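Local coordinates for protein type VI secretion system component (PDB 2P5Z) that is a component of the type VI secretion system that resembles the T4 phage tail proteins gp27 and gp5 and probably forms part of its cell-puncturing spike, at residues 112-117 with 197-202; 159-164 with 296-301. All blocks are in the same frame, centred on the assembly; numbering follows the deposited sequence.

Contact 1 of 2, residues 112-117 with 197-202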
loop_
_atom_site.group_PDB
_atom_site.type_symbol
_atom_site.label_atom_id
_atom_site.label_comp_id
_atom_site.label_asym_id
_atom_site.label_seq_id
_atom_site.Cartn_x
_atom_site.Cartn_y
_atom_site.Cartn_z
ATOM N N PRO A 112 2.805 -18.485 -17.713
ATOM C CA PRO A 112 2.549 -18.527 -19.144
ATOM C C PRO A 112 3.193 -17.304 -19.836
ATOM O O PRO A 112 3.705 -16.385 -19.167
ATOM C CB PRO A 112 1.032 -18.419 -19.207
ATOM C CG PRO A 112 0.695 -17.586 -18.065
ATOM C CD PRO A 112 1.623 -18.001 -16.972
ATOM N N ARG A 113 3.188 -17.303 -21.160
ATOM C CA ARG A 113 3.869 -16.254 -21.910
ATOM C C ARG A 113 3.196 -14.884 -21.677
ATOM O O ARG A 113 3.886 -13.860 -21.606
ATOM C CB ARG A 113 3.932 -16.620 -23.398
ATOM C CG ARG A 113 4.968 -17.684 -23.747
ATOM C CD ARG A 113 4.665 -18.295 -25.114
ATOM N NE ARG A 113 3.351 -18.941 -25.139
ATOM C CZ ARG A 113 2.634 -19.169 -26.244
ATOM N NH1 ARG A 113 3.093 -18.772 -27.431
ATOM N NH2 ARG A 113 1.447 -19.777 -26.169
ATOM N N MET A 114 1.874 -14.899 -21.476
ATOM C CA MET A 114 1.117 -13.712 -21.101
ATOM C C MET A 114 1.731 -12.939 -19.949
ATOM O O MET A 114 1.774 -11.728 -20.003
ATOM C CB MET A 114 -0.351 -14.046 -20.812
ATOM C CG MET A 114 -1.240 -12.813 -20.528
ATOM S SD MET A 114 -2.973 -13.238 -20.301
ATOM C CE MET A 114 -3.770 -11.748 -20.886
ATOM N N ALA A 115 2.254 -13.617 -18.927
ATOM C CA ALA A 115 2.963 -12.923 -17.833
ATOM C C ALA A 115 4.068 -11.989 -18.321
ATOM O O ALA A 115 4.384 -11.018 -17.652
ATOM C CB ALA A 115 3.548 -13.904 -16.861
ATOM N N LEU A 116 4.645 -12.270 -19.488
ATOM C CA LEU A 116 5.735 -11.438 -19.994
ATOM C C LEU A 116 5.297 -10.052 -20.459
ATOM O O LEU A 116 6.144 -9.183 -20.597
ATOM C CB LEU A 116 6.510 -12.135 -21.102
ATOM C CG LEU A 116 7.184 -13.438 -20.712
ATOM C CD1 LEU A 116 7.689 -14.095 -21.990
ATOM C CD2 LEU A 116 8.322 -13.216 -19.689
ATOM N N LEU A 117 3.985 -9.833 -20.635
ATOM C CA LEU A 117 3.436 -8.495 -20.911
ATOM C C LEU A 117 3.738 -7.470 -19.817
ATOM O O LEU A 117 3.521 -6.280 -20.005
ATOM C CB LEU A 117 1.919 -8.494 -21.100
ATOM C CG LEU A 117 1.062 -9.376 -22.007
ATOM C CD1 LEU A 117 -0.049 -8.547 -22.614
ATOM C CD2 LEU A 117 1.838 -10.180 -23.057
ATOM N N GLU A 197 0.217 -23.372 -24.036
ATOM C CA GLU A 197 -0.910 -22.777 -23.323
ATOM C C GLU A 197 -1.621 -21.747 -24.201
ATOM O O GLU A 197 -0.986 -20.995 -24.941
ATOM C CB GLU A 197 -0.443 -22.151 -21.997
ATOM C CG GLU A 197 0.109 -20.719 -22.061
ATOM C CD GLU A 197 1.550 -20.595 -22.589
ATOM O OE1 GLU A 197 2.124 -21.587 -23.095
ATOM O OE2 GLU A 197 2.121 -19.478 -22.492
ATOM N N VAL A 198 -2.945 -21.739 -24.107
ATOM C CA VAL A 198 -3.823 -20.931 -24.940
ATOM C C VAL A 198 -4.705 -20.083 -24.021
ATOM O O VAL A 198 -5.374 -20.636 -23.138
ATOM C CB VAL A 198 -4.752 -21.848 -25.807
ATOM C CG1 VAL A 198 -5.768 -21.036 -26.584
ATOM C CG2 VAL A 198 -3.936 -22.755 -26.751
ATOM N N ILE A 199 -4.704 -18.757 -24.220
ATOM C CA ILE A 199 -5.590 -17.832 -23.493
ATOM C C ILE A 199 -6.986 -17.801 -24.095
ATOM O O ILE A 199 -7.159 -17.454 -25.247
ATOM C CB ILE A 199 -5.075 -16.384 -23.581
ATOM C CG1 ILE A 199 -3.589 -16.306 -23.217
ATOM C CG2 ILE A 199 -5.935 -15.451 -22.728
ATOM C CD1 ILE A 199 -2.945 -15.019 -23.646
ATOM N N GLU A 200 -8.005 -18.132 -23.328
ATOM C CA GLU A 200 -9.327 -18.098 -23.888
ATOM C C GLU A 200 -10.114 -17.036 -23.202
ATOM O O GLU A 200 -10.215 -17.048 -21.988
ATOM C CB GLU A 200 -10.007 -19.454 -23.743
ATOM C CG GLU A 200 -9.123 -20.597 -24.214
ATOM C CD GLU A 200 -9.846 -21.907 -24.277
ATOM O OE1 GLU A 200 -10.926 -22.020 -23.655
ATOM O OE2 GLU A 200 -9.321 -22.823 -24.955
ATOM N N PHE A 201 -10.682 -16.125 -23.985
ATOM C CA PHE A 201 -11.467 -15.016 -23.461
ATOM C C PHE A 201 -12.953 -15.322 -23.560
ATOM O O PHE A 201 -13.405 -15.932 -24.538
ATOM C CB PHE A 201 -11.181 -13.727 -24.239
ATOM C CG PHE A 201 -9.727 -13.280 -24.208
ATOM C CD1 PHE A 201 -9.262 -12.433 -23.195
ATOM C CD2 PHE A 201 -8.847 -13.654 -25.216
ATOM C CE1 PHE A 201 -7.946 -11.982 -23.175
ATOM C CE2 PHE A 201 -7.526 -13.211 -25.202
ATOM C CZ PHE A 201 -7.076 -12.361 -24.170
ATOM N N TYR A 202 -13.716 -14.899 -22.549
ATOM C CA TYR A 202 -15.168 -15.089 -22.522
ATOM C C TYR A 202 -15.796 -13.938 -21.762
ATOM O O TYR A 202 -15.118 -13.281 -20.968
ATOM C CB TYR A 202 -15.560 -16.367 -21.772
ATOM C CG TYR A 202 -14.951 -17.644 -22.270
ATOM C CD1 TYR A 202 -15.491 -18.315 -23.364
ATOM C CD2 TYR A 202 -13.836 -18.178 -21.655
ATOM C CE1 TYR A 202 -14.951 -19.496 -23.810
ATOM C CE2 TYR A 202 -13.276 -19.342 -22.103
ATOM C CZ TYR A 202 -13.837 -20.001 -23.178
ATOM O OH TYR A 202 -13.258 -21.160 -23.636
#

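Contact 2 of 2, residues 159-164 with 296-301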
loop_
_atom_site.group_PDB
_atom_site.type_symbol
_atom_site.label_atom_id
_atom_site.label_comp_id
_atom_site.label_asym_id
_atom_site.label_seq_id
_atom_site.Cartn_x
_atom_site.Cartn_y
_atom_site.Cartn_z
ATOM N N PRO A 159 -18.573 -2.174 -28.816
ATOM C CA PRO A 159 -18.473 -0.943 -29.589
ATOM C C PRO A 159 -17.037 -0.580 -29.924
ATOM O O PRO A 159 -16.117 -0.922 -29.185
ATOM C CB PRO A 159 -19.077 0.102 -28.651
ATOM C CG PRO A 159 -20.023 -0.687 -27.784
ATOM C CD PRO A 159 -19.293 -1.969 -27.549
ATOM N N ALA A 160 -16.849 0.069 -31.066
ATOM C CA ALA A 160 -15.565 0.677 -31.367
ATOM C C ALA A 160 -15.408 1.892 -30.448
ATOM O O ALA A 160 -16.380 2.581 -30.133
ATOM C CB ALA A 160 -15.481 1.078 -32.826
ATOM N N ARG A 161 -14.196 2.103 -29.959
ATOM C CA ARG A 161 -13.912 3.260 -29.140
ATOM C C ARG A 161 -13.084 4.176 -30.002
ATOM O O ARG A 161 -12.205 3.728 -30.723
ATOM C CB ARG A 161 -13.101 2.859 -27.915
ATOM C CG ARG A 161 -13.772 1.867 -26.997
ATOM C CD ARG A 161 -14.388 2.557 -25.802
ATOM N NE ARG A 161 -14.716 1.593 -24.757
ATOM C CZ ARG A 161 -13.884 1.227 -23.786
ATOM N NH1 ARG A 161 -12.665 1.748 -23.717
ATOM N NH2 ARG A 161 -14.274 0.342 -22.880
ATOM N N GLU A 162 -13.360 5.462 -29.931
ATOM C CA GLU A 162 -12.682 6.389 -30.803
ATOM C C GLU A 162 -11.203 6.455 -30.476
ATOM O O GLU A 162 -10.371 6.177 -31.330
ATOM C CB GLU A 162 -13.324 7.767 -30.704
ATOM C CG GLU A 162 -12.991 8.644 -31.880
ATOM C CD GLU A 162 -12.930 10.110 -31.515
ATOM O OE1 GLU A 162 -13.675 10.542 -30.599
ATOM O OE2 GLU A 162 -12.136 10.837 -32.160
ATOM N N GLN A 163 -10.884 6.818 -29.237
ATOM C CA GLN A 163 -9.506 6.864 -28.766
ATOM C C GLN A 163 -9.381 6.192 -27.391
ATOM O O GLN A 163 -10.229 6.374 -26.518
ATOM C CB GLN A 163 -8.996 8.306 -28.673
ATOM C CG GLN A 163 -9.072 9.083 -29.958
ATOM C CD GLN A 163 -8.367 10.417 -29.889
ATOM O OE1 GLN A 163 -7.323 10.605 -30.511
ATOM N NE2 GLN A 163 -8.933 11.347 -29.145
ATOM N N VAL A 164 -8.314 5.420 -27.198
ATOM C CA VAL A 164 -8.065 4.753 -25.923
ATOM C C VAL A 164 -6.598 4.912 -25.600
ATOM O O VAL A 164 -5.743 4.480 -26.372
ATOM C CB VAL A 164 -8.415 3.249 -25.976
ATOM C CG1 VAL A 164 -7.831 2.499 -24.751
ATOM C CG2 VAL A 164 -9.927 3.038 -26.048
ATOM N N ALA A 296 -25.460 1.128 -18.590
ATOM C CA ALA A 296 -26.560 0.150 -18.893
ATOM C C ALA A 296 -26.606 -1.293 -18.311
ATOM O O ALA A 296 -27.168 -1.460 -17.227
ATOM C CB ALA A 296 -27.133 0.198 -20.340
ATOM N N PHE A 297 -26.008 -2.331 -18.905
ATOM C CA PHE A 297 -24.591 -2.520 -19.290
ATOM C C PHE A 297 -23.488 -2.258 -18.291
ATOM O O PHE A 297 -23.059 -3.191 -17.637
ATOM C CB PHE A 297 -24.154 -2.214 -20.714
ATOM C CG PHE A 297 -22.913 -2.981 -21.086
ATOM C CD1 PHE A 297 -23.011 -4.313 -21.472
ATOM C CD2 PHE A 297 -21.641 -2.416 -20.952
ATOM C CE1 PHE A 297 -21.871 -5.062 -21.768
ATOM C CE2 PHE A 297 -20.495 -3.161 -21.233
ATOM C CZ PHE A 297 -20.612 -4.486 -21.645
ATOM N N TYR A 298 -22.973 -1.039 -18.222
ATOM C CA TYR A 298 -21.936 -0.745 -17.247
ATOM C C TYR A 298 -22.485 -0.899 -15.830
ATOM O O TYR A 298 -21.768 -1.305 -14.915
ATOM C CB TYR A 298 -21.372 0.654 -17.453
ATOM C CG TYR A 298 -20.232 0.713 -18.436
ATOM C CD1 TYR A 298 -18.990 0.171 -18.115
ATOM C CD2 TYR A 298 -20.382 1.322 -19.686
ATOM C CE1 TYR A 298 -17.927 0.222 -19.013
ATOM C CE2 TYR A 298 -19.326 1.375 -20.586
ATOM C CZ TYR A 298 -18.102 0.825 -20.240
ATOM O OH TYR A 298 -17.044 0.872 -21.109
ATOM N N ALA A 299 -23.769 -0.586 -15.673
ATOM C CA ALA A 299 -24.476 -0.804 -14.425
ATOM C C ALA A 299 -24.740 -2.302 -14.218
ATOM O O ALA A 299 -24.776 -2.772 -13.083
ATOM C CB ALA A 299 -25.783 -0.012 -14.405
ATOM N N ARG A 300 -24.917 -3.036 -15.318
ATOM C CA ARG A 300 -25.174 -4.469 -15.262
ATOM C C ARG A 300 -23.908 -5.236 -14.892
ATOM O O ARG A 300 -23.959 -6.126 -14.040
ATOM C CB ARG A 300 -25.739 -4.977 -16.588
ATOM C CG ARG A 300 -26.435 -6.332 -16.491
ATOM C CD ARG A 300 -25.619 -7.439 -17.098
ATOM N NE ARG A 300 -25.692 -7.461 -18.555
ATOM C CZ ARG A 300 -24.745 -7.969 -19.342
ATOM N NH1 ARG A 300 -23.648 -8.487 -18.815
ATOM N NH2 ARG A 300 -24.882 -7.950 -20.660
ATOM N N ILE A 301 -22.792 -4.876 -15.531
ATOM C CA ILE A 301 -21.477 -5.436 -15.234
ATOM C C ILE A 301 -21.100 -5.154 -13.777
ATOM O O ILE A 301 -20.684 -6.069 -13.063
ATOM C CB ILE A 301 -20.364 -4.888 -16.198
ATOM C CG1 ILE A 301 -20.575 -5.344 -17.650
ATOM C CG2 ILE A 301 -18.954 -5.280 -15.729
ATOM C CD1 ILE A 301 -20.772 -6.825 -17.843
#

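Contact 1 of 2, residues 112-117 with 197-202
Arg113 and Glu197 carry this buried contact within the gp27-like part of the chain, where the loop leaving strand 104-111 turns into a 3-10 segment beside strand 196-202, the central strand of a small three-stranded mixed sheet. Polar contacts come first. Glu197 OE2 takes two nearly straight bonds from the same arginine: Arg113 N lies 2.8 Å from Glu197 OE2, almost in line with its C-O bond, and Arg113 NE reaches it as a salt bridge from above the carboxylate. A bend at chi3 (-61°) turns the arginine chain back so that NE and the backbone N share one oxygen, with guanidinium and carboxylate planes 74° apart. Asp149, which forms a salt bridge with Arg113 NH1, should offset part of the positive charge. Apolar contacts flank the pair: Pro112 CB packs 3.8 Å from Glu197 CG, and the extended side chain of Met114 crosses Ile199 at about a right angle, Met114 SD 3.8 Å from Ile199 CD1. Phe186 and Phe188 of strand 185-191 line the same interior. At the guanidinium's edge, in its plane, Arg113 NH2 makes a weak bond of 3.0 Å to Glu197 O.

Contact 2 of 2, residues 159-164 with 296-301
Arg161 meets Tyr298 near the surface, and the two side chains run head-on toward each other to bring a guanidinium and a phenol hydroxyl together. From CB, which points toward the helix start, the arginine closes the gap atom by atom. Arg161 CB is still 8.1 Å from Tyr298 OH; with CG set anti to the carbonyl carbon, Arg161 CG stands at 6.8 Å from Tyr298 OH. The chain then bends at chi2 (-100°), and Arg161 CD comes to 5.6 Å from Tyr298 OH. Past this bend the chain is extended as far as Arg161 NE, 4.4 Å from Tyr298 OH; a quarter turn about CD-NE (chi4 90°) then sets Arg161 CZ 4.2 Å from Tyr298 OH. At the tip, Arg161 NH2 arrives 3.3 Å from Tyr298 OH, approached obliquely, with guanidinium and ring planes 39° apart. Along its way the arginine also touches Val131 and Val182, and Tyr298 rests on the same Val182 at the end of helix 171-182. Behind the hydroxyl, the tyrosine ring has Phe297 CD2 over one face, nearer its border than its centre. Phe297 holds the N-cap position, and its O accepts a 2.7 Å bond from Ile301 N. Little surface is buried here: this is a peripheral contact between the edge of a two-stranded antiparallel sheet (124-127 with 161-166) and the first turn of helix 298-308, within the gp27-like fold.

Contact 1 and contact 2 lie 23 Å apart between centres, with nearest atoms about 9 Å apart, and do not touch. Their segments alternate along the chain: 112-117, 159-164, 197-202, then 296-301. Helix 171-182 bridges them, since Leu117 and Phe201 of contact 1 pack on it, as do Arg161, Val164 and Tyr298 of contact 2. Contact 1 ties the three-stranded sheet 150-153, 196-202, 185-191 to the loop after strand 104-111 near the chain centre; contact 2 lies about 20 Å from that centre. Both join segments distant in sequence within the baseplate-protein family region; contact 1 is mostly buried, contact 2 a small surface contact.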